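Local coordinates for electron transfer flavoprotein, beta subunit (Thermotoga maritima, PDB 7KOE) that probably carries electrons between redox partners as the FAD-binding beta subunit of an electron transfer flavoprotein, at residues Asn13-Ile18 / Gly124-Ile129; Thr66-Thr71 / Leu89-His94. One frame throughout, in Å; residues are numbered along the deposited sequence.

Interaction 1 of 2, residues Asn13-Ile18 / Gly124-Ile129; sequences NVVVCI and GKIDLI. With FAD (flavin-adenine dinucleotide), chain I.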
loop_
_atom_site.group_PDB
_atom_site.type_symbol
_atom_site.label_atom_id
_atom_site.label_comp_id
_atom_site.label_asym_id
_atom_site.label_seq_id
_atom_site.Cartn_x
_atom_site.Cartn_y
_atom_site.Cartn_z
ATOM N N ASN A 13 -56.743 -18.509 9.200
ATOM C CA ASN A 13 -55.418 -18.137 9.677
ATOM C C ASN A 13 -54.459 -18.221 8.500
ATOM O O ASN A 13 -54.178 -19.312 8.001
ATOM C CB ASN A 13 -54.964 -19.045 10.815
ATOM C CG ASN A 13 -55.864 -18.956 12.017
ATOM O OD1 ASN A 13 -56.349 -17.883 12.362
ATOM N ND2 ASN A 13 -56.099 -20.089 12.665
ATOM N N VAL A 14 -53.969 -17.077 8.056
ATOM C CA VAL A 14 -53.021 -17.005 6.955
ATOM C C VAL A 14 -51.647 -16.707 7.527
ATOM O O VAL A 14 -51.515 -15.920 8.468
ATOM C CB VAL A 14 -53.451 -15.935 5.935
ATOM C CG1 VAL A 14 -52.625 -16.026 4.672
ATOM C CG2 VAL A 14 -54.913 -16.085 5.615
ATOM N N VAL A 15 -50.626 -17.361 6.990
ATOM C CA VAL A 15 -49.238 -17.083 7.332
ATOM C C VAL A 15 -48.492 -16.837 6.032
ATOM O O VAL A 15 -48.530 -17.672 5.126
ATOM C CB VAL A 15 -48.606 -18.237 8.129
ATOM C CG1 VAL A 15 -47.099 -18.157 8.095
ATOM C CG2 VAL A 15 -49.082 -18.199 9.550
ATOM N N VAL A 16 -47.835 -15.691 5.927
ATOM C CA VAL A 16 -47.129 -15.319 4.712
ATOM C C VAL A 16 -45.640 -15.373 5.004
ATOM O O VAL A 16 -45.106 -14.509 5.702
ATOM C CB VAL A 16 -47.542 -13.932 4.213
ATOM C CG1 VAL A 16 -46.969 -13.683 2.845
ATOM C CG2 VAL A 16 -49.024 -13.832 4.184
ATOM N N CYS A 17 -44.958 -16.380 4.479
ATOM C CA CYS A 17 -43.510 -16.444 4.606
ATOM C C CYS A 17 -42.898 -15.524 3.562
ATOM O O CYS A 17 -42.989 -15.800 2.365
ATOM C CB CYS A 17 -43.021 -17.878 4.436
ATOM S SG CYS A 17 -43.983 -19.094 5.349
ATOM N N ILE A 18 -42.294 -14.424 4.003
ATOM C CA ILE A 18 -41.615 -13.499 3.108
ATOM C C ILE A 18 -40.122 -13.549 3.391
ATOM O O ILE A 18 -39.676 -13.947 4.469
ATOM C CB ILE A 18 -42.144 -12.054 3.222
ATOM C CG1 ILE A 18 -41.685 -11.403 4.524
ATOM C CG2 ILE A 18 -43.646 -12.027 3.131
ATOM C CD1 ILE A 18 -41.901 -9.926 4.570
ATOM N N GLY A 124 -54.244 -20.771 16.133
ATOM C CA GLY A 124 -54.931 -21.967 15.705
ATOM C C GLY A 124 -54.232 -22.574 14.517
ATOM O O GLY A 124 -53.147 -22.145 14.119
ATOM N N LYS A 125 -54.860 -23.591 13.931
ATOM C CA LYS A 125 -54.257 -24.272 12.793
ATOM C C LYS A 125 -54.321 -23.378 11.563
ATOM O O LYS A 125 -55.351 -22.758 11.285
ATOM C CB LYS A 125 -54.955 -25.602 12.525
ATOM C CG LYS A 125 -54.274 -26.431 11.446
ATOM C CD LYS A 125 -54.899 -27.802 11.294
ATOM C CE LYS A 125 -54.263 -28.559 10.140
ATOM N NZ LYS A 125 -52.829 -28.866 10.400
ATOM N N ILE A 126 -53.211 -23.301 10.840
ATOM C CA ILE A 126 -53.062 -22.348 9.747
ATOM C C ILE A 126 -53.843 -22.841 8.538
ATOM O O ILE A 126 -53.581 -23.928 8.017
ATOM C CB ILE A 126 -51.582 -22.142 9.402
ATOM C CG1 ILE A 126 -50.824 -21.565 10.597
ATOM C CG2 ILE A 126 -51.445 -21.234 8.223
ATOM C CD1 ILE A 126 -51.502 -20.400 11.287
ATOM N N ASP A 127 -54.800 -22.034 8.085
ATOM C CA ASP A 127 -55.650 -22.403 6.963
ATOM C C ASP A 127 -54.995 -22.179 5.612
ATOM O O ASP A 127 -55.447 -22.764 4.624
ATOM C CB ASP A 127 -56.956 -21.607 7.008
ATOM C CG ASP A 127 -57.843 -22.013 8.160
ATOM O OD1 ASP A 127 -59.050 -21.698 8.119
ATOM O OD2 ASP A 127 -57.335 -22.645 9.106
ATOM N N LEU A 128 -53.954 -21.353 5.538
ATOM C CA LEU A 128 -53.349 -21.009 4.259
ATOM C C LEU A 128 -51.953 -20.467 4.504
ATOM O O LEU A 128 -51.768 -19.610 5.366
ATOM C CB LEU A 128 -54.192 -19.971 3.514
ATOM C CG LEU A 128 -53.912 -19.759 2.031
ATOM C CD1 LEU A 128 -53.708 -21.075 1.322
ATOM C CD2 LEU A 128 -55.057 -19.007 1.405
ATOM N N ILE A 129 -50.980 -20.957 3.747
ATOM C CA ILE A 129 -49.614 -20.463 3.812
ATOM C C ILE A 129 -49.264 -19.888 2.449
ATOM O O ILE A 129 -49.291 -20.606 1.444
ATOM C CB ILE A 129 -48.624 -21.561 4.218
ATOM C CG1 ILE A 129 -48.863 -21.970 5.665
ATOM C CG2 ILE A 129 -47.199 -21.084 4.031
ATOM C CD1 ILE A 129 -47.966 -23.069 6.138
HETATM P PA FAD I . -37.166 -19.588 -2.380
HETATM O O1A FAD I . -37.218 -19.674 -3.866
HETATM O O2A FAD I . -37.266 -20.844 -1.585
HETATM O O5B FAD I . -38.276 -18.559 -1.868
HETATM C C5B FAD I . -39.662 -18.931 -2.036
HETATM C C4B FAD I . -40.493 -18.249 -0.978
HETATM O O4B FAD I . -40.266 -18.894 0.300
HETATM C C3B FAD I . -40.178 -16.776 -0.706
HETATM O O3B FAD I . -40.835 -15.917 -1.627
HETATM C C2B FAD I . -40.753 -16.624 0.702
HETATM O O2B FAD I . -42.157 -16.492 0.703
HETATM C C1B FAD I . -40.319 -17.940 1.337
HETATM N N9A FAD I . -39.006 -17.855 1.947
HETATM C C8A FAD I . -37.791 -18.007 1.342
HETATM N N7A FAD I . -36.789 -17.855 2.174
HETATM C C5A FAD I . -37.387 -17.581 3.396
HETATM C C6A FAD I . -36.867 -17.317 4.675
HETATM N N6A FAD I . -35.568 -17.282 4.954
HETATM N N1A FAD I . -37.755 -17.078 5.669
HETATM C C2A FAD I . -39.061 -17.110 5.383
HETATM N N3A FAD I . -39.662 -17.349 4.223
HETATM C C4A FAD I . -38.756 -17.578 3.261
HETATM N N1 FAD I . -30.404 -23.300 -1.009
HETATM C C2 FAD I . -30.813 -24.474 -1.533
HETATM O O2 FAD I . -31.589 -25.202 -0.919
HETATM N N3 FAD I . -30.398 -24.900 -2.749
HETATM C C4 FAD I . -29.534 -24.164 -3.519
HETATM O O4 FAD I . -29.187 -24.585 -4.611
HETATM C C4X FAD I . -29.082 -22.939 -3.011
HETATM N N5 FAD I . -28.257 -22.228 -3.733
HETATM C C5X FAD I . -27.829 -21.038 -3.210
HETATM C C6 FAD I . -26.938 -20.260 -3.969
HETATM C C7 FAD I . -26.465 -19.057 -3.508
HETATM C C7M FAD I . -25.509 -18.250 -4.348
HETATM C C8 FAD I . -26.884 -18.586 -2.243
HETATM C C8M FAD I . -26.380 -17.268 -1.716
HETATM C C9 FAD I . -27.760 -19.338 -1.489
HETATM C C9A FAD I . -28.247 -20.570 -1.950
HETATM N N10 FAD I . -29.129 -21.354 -1.214
HETATM C C10 FAD I . -29.575 -22.562 -1.713
HETATM C "C1'" FAD I . -29.589 -20.896 0.108
HETATM C "C2'" FAD I . -31.095 -20.736 0.167
HETATM O "O2'" FAD I . -31.480 -19.545 -0.500
HETATM C "C3'" FAD I . -31.590 -20.669 1.612
HETATM O "O3'" FAD I . -31.607 -21.982 2.153
HETATM C "C4'" FAD I . -32.976 -20.034 1.753
HETATM O "O4'" FAD I . -33.585 -20.447 2.978
HETATM C "C5'" FAD I . -33.891 -20.386 0.604
HETATM O "O5'" FAD I . -34.104 -19.212 -0.222
HETATM P P FAD I . -34.325 -19.401 -1.794
HETATM O O1P FAD I . -33.360 -18.538 -2.534
HETATM O O2P FAD I . -34.325 -20.864 -2.075
HETATM O O3P FAD I . -35.811 -18.842 -1.973
#

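Interaction 2 of 2, residues Thr66-Thr71 / Leu89-His94; sequences TVYVIT and LDEAVH. With FAD (flavin-adenine dinucleotide), chain I.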
loop_
_atom_site.group_PDB
_atom_site.type_symbol
_atom_site.label_atom_id
_atom_site.label_comp_id
_atom_site.label_asym_id
_atom_site.label_seq_id
_atom_site.Cartn_x
_atom_site.Cartn_y
_atom_site.Cartn_z
ATOM N N THR A 66 -56.921 -13.670 10.093
ATOM C CA THR A 66 -55.824 -13.139 10.888
ATOM C C THR A 66 -54.495 -13.492 10.241
ATOM O O THR A 66 -54.008 -14.614 10.390
ATOM C CB THR A 66 -55.868 -13.680 12.315
ATOM O OG1 THR A 66 -55.231 -14.960 12.356
ATOM C CG2 THR A 66 -57.303 -13.829 12.777
ATOM N N VAL A 67 -53.899 -12.545 9.526
ATOM C CA VAL A 67 -52.699 -12.831 8.751
ATOM C C VAL A 67 -51.465 -12.549 9.593
ATOM O O VAL A 67 -51.314 -11.458 10.148
ATOM C CB VAL A 67 -52.669 -12.014 7.456
ATOM C CG1 VAL A 67 -51.555 -12.510 6.594
ATOM C CG2 VAL A 67 -53.981 -12.132 6.729
ATOM N N TYR A 68 -50.579 -13.534 9.685
ATOM C CA TYR A 68 -49.248 -13.366 10.240
ATOM C C TYR A 68 -48.254 -13.356 9.094
ATOM O O TYR A 68 -48.550 -13.853 8.007
ATOM C CB TYR A 68 -48.897 -14.491 11.210
ATOM C CG TYR A 68 -49.352 -14.272 12.628
ATOM C CD1 TYR A 68 -50.660 -13.905 12.911
ATOM C CD2 TYR A 68 -48.475 -14.447 13.687
ATOM C CE1 TYR A 68 -51.078 -13.709 14.207
ATOM C CE2 TYR A 68 -48.885 -14.258 14.987
ATOM C CZ TYR A 68 -50.188 -13.887 15.242
ATOM O OH TYR A 68 -50.603 -13.692 16.537
ATOM N N VAL A 69 -47.080 -12.786 9.327
ATOM C CA VAL A 69 -45.993 -12.806 8.358
ATOM C C VAL A 69 -44.720 -13.204 9.092
ATOM O O VAL A 69 -44.454 -12.717 10.194
ATOM C CB VAL A 69 -45.873 -11.459 7.608
ATOM C CG1 VAL A 69 -45.812 -10.290 8.541
ATOM C CG2 VAL A 69 -44.666 -11.430 6.711
ATOM N N ILE A 70 -43.973 -14.142 8.520
ATOM C CA ILE A 70 -42.838 -14.749 9.199
ATOM C C ILE A 70 -41.616 -14.668 8.294
ATOM O O ILE A 70 -41.723 -14.792 7.069
ATOM C CB ILE A 70 -43.164 -16.201 9.626
ATOM C CG1 ILE A 70 -42.031 -16.829 10.436
ATOM C CG2 ILE A 70 -43.533 -17.071 8.443
ATOM C CD1 ILE A 70 -42.365 -18.185 10.964
ATOM N N THR A 71 -40.460 -14.391 8.891
ATOM C CA THR A 71 -39.203 -14.333 8.163
ATOM C C THR A 71 -38.113 -14.968 9.002
ATOM O O THR A 71 -37.935 -14.611 10.169
ATOM C CB THR A 71 -38.815 -12.893 7.818
ATOM O OG1 THR A 71 -39.897 -12.260 7.135
ATOM C CG2 THR A 71 -37.592 -12.863 6.921
ATOM N N LEU A 89 -51.489 -6.072 7.756
ATOM C CA LEU A 89 -51.457 -7.387 8.367
ATOM C C LEU A 89 -51.489 -7.268 9.886
ATOM O O LEU A 89 -51.235 -6.205 10.455
ATOM C CB LEU A 89 -50.207 -8.138 7.920
ATOM C CG LEU A 89 -50.296 -9.027 6.681
ATOM C CD1 LEU A 89 -50.681 -8.294 5.414
ATOM C CD2 LEU A 89 -48.976 -9.709 6.496
ATOM N N ASP A 90 -51.809 -8.380 10.547
ATOM C CA ASP A 90 -51.922 -8.347 12.001
ATOM C C ASP A 90 -50.561 -8.375 12.678
ATOM O O ASP A 90 -50.177 -7.420 13.360
ATOM C CB ASP A 90 -52.784 -9.506 12.502
ATOM C CG ASP A 90 -54.261 -9.212 12.405
ATOM O OD1 ASP A 90 -54.636 -8.028 12.521
ATOM O OD2 ASP A 90 -55.051 -10.158 12.225
ATOM N N GLU A 91 -49.815 -9.457 12.508
ATOM C CA GLU A 91 -48.597 -9.648 13.272
ATOM C C GLU A 91 -47.447 -10.032 12.360
ATOM O O GLU A 91 -47.639 -10.596 11.284
ATOM C CB GLU A 91 -48.770 -10.719 14.353
ATOM C CG GLU A 91 -49.744 -10.350 15.452
ATOM C CD GLU A 91 -49.232 -9.235 16.334
ATOM O OE1 GLU A 91 -48.030 -9.248 16.671
ATOM O OE2 GLU A 91 -50.031 -8.346 16.692
ATOM N N ALA A 92 -46.243 -9.712 12.813
ATOM C CA ALA A 92 -45.016 -10.136 12.166
ATOM C C ALA A 92 -44.202 -10.958 13.147
ATOM O O ALA A 92 -44.231 -10.715 14.355
ATOM C CB ALA A 92 -44.192 -8.951 11.672
ATOM N N VAL A 93 -43.482 -11.940 12.624
ATOM C CA VAL A 93 -42.729 -12.882 13.439
ATOM C C VAL A 93 -41.338 -13.006 12.844
ATOM O O VAL A 93 -41.191 -13.276 11.648
ATOM C CB VAL A 93 -43.430 -14.253 13.507
ATOM C CG1 VAL A 93 -42.464 -15.337 13.903
ATOM C CG2 VAL A 93 -44.586 -14.206 14.480
ATOM N N HIS A 94 -40.322 -12.791 13.663
ATOM C CA HIS A 94 -38.943 -12.883 13.222
ATOM C C HIS A 94 -38.295 -14.117 13.823
ATOM O O HIS A 94 -38.376 -14.339 15.033
ATOM C CB HIS A 94 -38.164 -11.632 13.614
ATOM C CG HIS A 94 -36.937 -11.412 12.794
ATOM N ND1 HIS A 94 -36.033 -10.410 13.065
ATOM C CD2 HIS A 94 -36.459 -12.069 11.714
ATOM C CE1 HIS A 94 -35.052 -10.458 12.184
ATOM N NE2 HIS A 94 -35.286 -11.457 11.353
HETATM P PA FAD I . -37.166 -19.588 -2.380
HETATM O O1A FAD I . -37.218 -19.674 -3.866
HETATM O O2A FAD I . -37.266 -20.844 -1.585
HETATM O O5B FAD I . -38.276 -18.559 -1.868
HETATM C C5B FAD I . -39.662 -18.931 -2.036
HETATM C C4B FAD I . -40.493 -18.249 -0.978
HETATM O O4B FAD I . -40.266 -18.894 0.300
HETATM C C3B FAD I . -40.178 -16.776 -0.706
HETATM O O3B FAD I . -40.835 -15.917 -1.627
HETATM C C2B FAD I . -40.753 -16.624 0.702
HETATM O O2B FAD I . -42.157 -16.492 0.703
HETATM C C1B FAD I . -40.319 -17.940 1.337
HETATM N N9A FAD I . -39.006 -17.855 1.947
HETATM C C8A FAD I . -37.791 -18.007 1.342
HETATM N N7A FAD I . -36.789 -17.855 2.174
HETATM C C5A FAD I . -37.387 -17.581 3.396
HETATM C C6A FAD I . -36.867 -17.317 4.675
HETATM N N6A FAD I . -35.568 -17.282 4.954
HETATM N N1A FAD I . -37.755 -17.078 5.669
HETATM C C2A FAD I . -39.061 -17.110 5.383
HETATM N N3A FAD I . -39.662 -17.349 4.223
HETATM C C4A FAD I . -38.756 -17.578 3.261
HETATM N N1 FAD I . -30.404 -23.300 -1.009
HETATM C C2 FAD I . -30.813 -24.474 -1.533
HETATM O O2 FAD I . -31.589 -25.202 -0.919
HETATM N N3 FAD I . -30.398 -24.900 -2.749
HETATM C C4 FAD I . -29.534 -24.164 -3.519
HETATM O O4 FAD I . -29.187 -24.585 -4.611
HETATM C C4X FAD I . -29.082 -22.939 -3.011
HETATM N N5 FAD I . -28.257 -22.228 -3.733
HETATM C C5X FAD I . -27.829 -21.038 -3.210
HETATM C C6 FAD I . -26.938 -20.260 -3.969
HETATM C C7 FAD I . -26.465 -19.057 -3.508
HETATM C C7M FAD I . -25.509 -18.250 -4.348
HETATM C C8 FAD I . -26.884 -18.586 -2.243
HETATM C C8M FAD I . -26.380 -17.268 -1.716
HETATM C C9 FAD I . -27.760 -19.338 -1.489
HETATM C C9A FAD I . -28.247 -20.570 -1.950
HETATM N N10 FAD I . -29.129 -21.354 -1.214
HETATM C C10 FAD I . -29.575 -22.562 -1.713
HETATM C "C1'" FAD I . -29.589 -20.896 0.108
HETATM C "C2'" FAD I . -31.095 -20.736 0.167
HETATM O "O2'" FAD I . -31.480 -19.545 -0.500
HETATM C "C3'" FAD I . -31.590 -20.669 1.612
HETATM O "O3'" FAD I . -31.607 -21.982 2.153
HETATM C "C4'" FAD I . -32.976 -20.034 1.753
HETATM O "O4'" FAD I . -33.585 -20.447 2.978
HETATM C "C5'" FAD I . -33.891 -20.386 0.604
HETATM O "O5'" FAD I . -34.104 -19.212 -0.222
HETATM P P FAD I . -34.325 -19.401 -1.794
HETATM O O1P FAD I . -33.360 -18.538 -2.534
HETATM O O2P FAD I . -34.325 -20.864 -2.075
HETATM O O3P FAD I . -35.811 -18.842 -1.973
#

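Interaction 1 of 2, residues Asn13-Ile18 / Gly124-Ile129
V14 pairs with L128 and V15 with I129 in a short parallel ladder, the CA atoms of V14 and L128 being 4.8 Å apart. The straightest rung is V15 N to L128 O at 3.0 Å, with an N-H...O angle of 160°. One step earlier, N13 O accepts L128 N at 3.2 Å and, weakly, D127 N as well. With CG set beside the backbone N (chi1 -62°), the N13 carboxamide swings toward K125. Its ND2 donates to K125 O at 3.1 Å, nearly in its own amide plane but above the plane of the acceptor carbonyl. OD1 bonds T66 OG1, so bonds at both ends of the amide would hold its rotation. I126 CD1 packs against V15 CG2 at 3.7 Å, the two side chains crossing at about a right angle, and also meets N13 CB. Further along, I129 CG2 touches C17 SG at 4.0 Å. V15, C17 and I129 rest on I116 of helix 105-119, whereas L128 faces L59 of helix 47-63. Parallel strands covered by helices on both faces, with FAD-binding C17 on strand 13-22, are characteristic of Rossmann-like alpha/beta nucleotide-binding folds.

Interaction 2 of 2, residues Thr66-Thr71 / Leu89-His94
Y68 and E91 pair in parallel at the start of a ladder that runs on through V69-A92, I70-V93 and T71-H94, the strand axes differing by 21°. A close fit lies on the face bearing Y68, where the ring lies over the aliphatic part of E91: E91 CB sits 3.5 Å from the ring centroid, only 10° off the normal, a CH-pi contact, and E91 CG continues under CZ and OH. The E91 chain bends at chi2 (-69°), taking its carboxylate away from the ring and toward Y216 OH. V93 CG2 closes on the ring edge, 4.0 Å from Y68 CD2, while V93 CG1 lies alongside I70 CG1 at 3.8 Å. Y68 OH bonds R122; a leucine here would probably leave that arginine without its hydroxyl partner and the E91 methylenes without a flat surface to lie against. These two strands are the flanks of a beta-alpha-beta unit whose connecting helix 78-85 packs on the other face, where L81 meets V69, T71, A92 and H94. On that face L89 is one bump: its CD2 enters the notch between V69 CB, 3.7 Å away, and V67 CG1. V69 CG1 reaches over to A92 CB at 3.8 Å, the small alanine offering a shallow hollow beside it. Backbone bonds join the strands in the plane of the sheet: V69 O takes V93 N almost head-on at 2.7 Å, and V93 O takes T71 N. At the N-terminal end V67 O accepts D90 N and, weakly, E91 N. At the far end the H94 ring turns its edge to T71 O, with CD2 3.3 Å from that oxygen.

In the fold
Strands 13-22 and 66-72 are neighbours in one sheet, so interactions 1 and 2, with centres 9 Å apart, join directly. Y68 stitches them together: its N lies 2.8 Å from V14 O and its O 2.9 Å from V16 N, both probable hydrogen bonds. I18 CG1 packs on V69 CG2 at 3.7 Å. The parallel strand order 91-95, 66-72, 13-22, 128-132, 191-195 is the classic Rossmann-like one, consistent with the HUP clan, and interaction 2 lies within the chain segment that interaction 1 closes. Strands 13-22 and 66-72 each reach the adenine of FAD through the C-terminal end of segments 13-18 and 66-71: I18 O is 3.3 Å, and I70 O 3.9 Å, from FAD C2A.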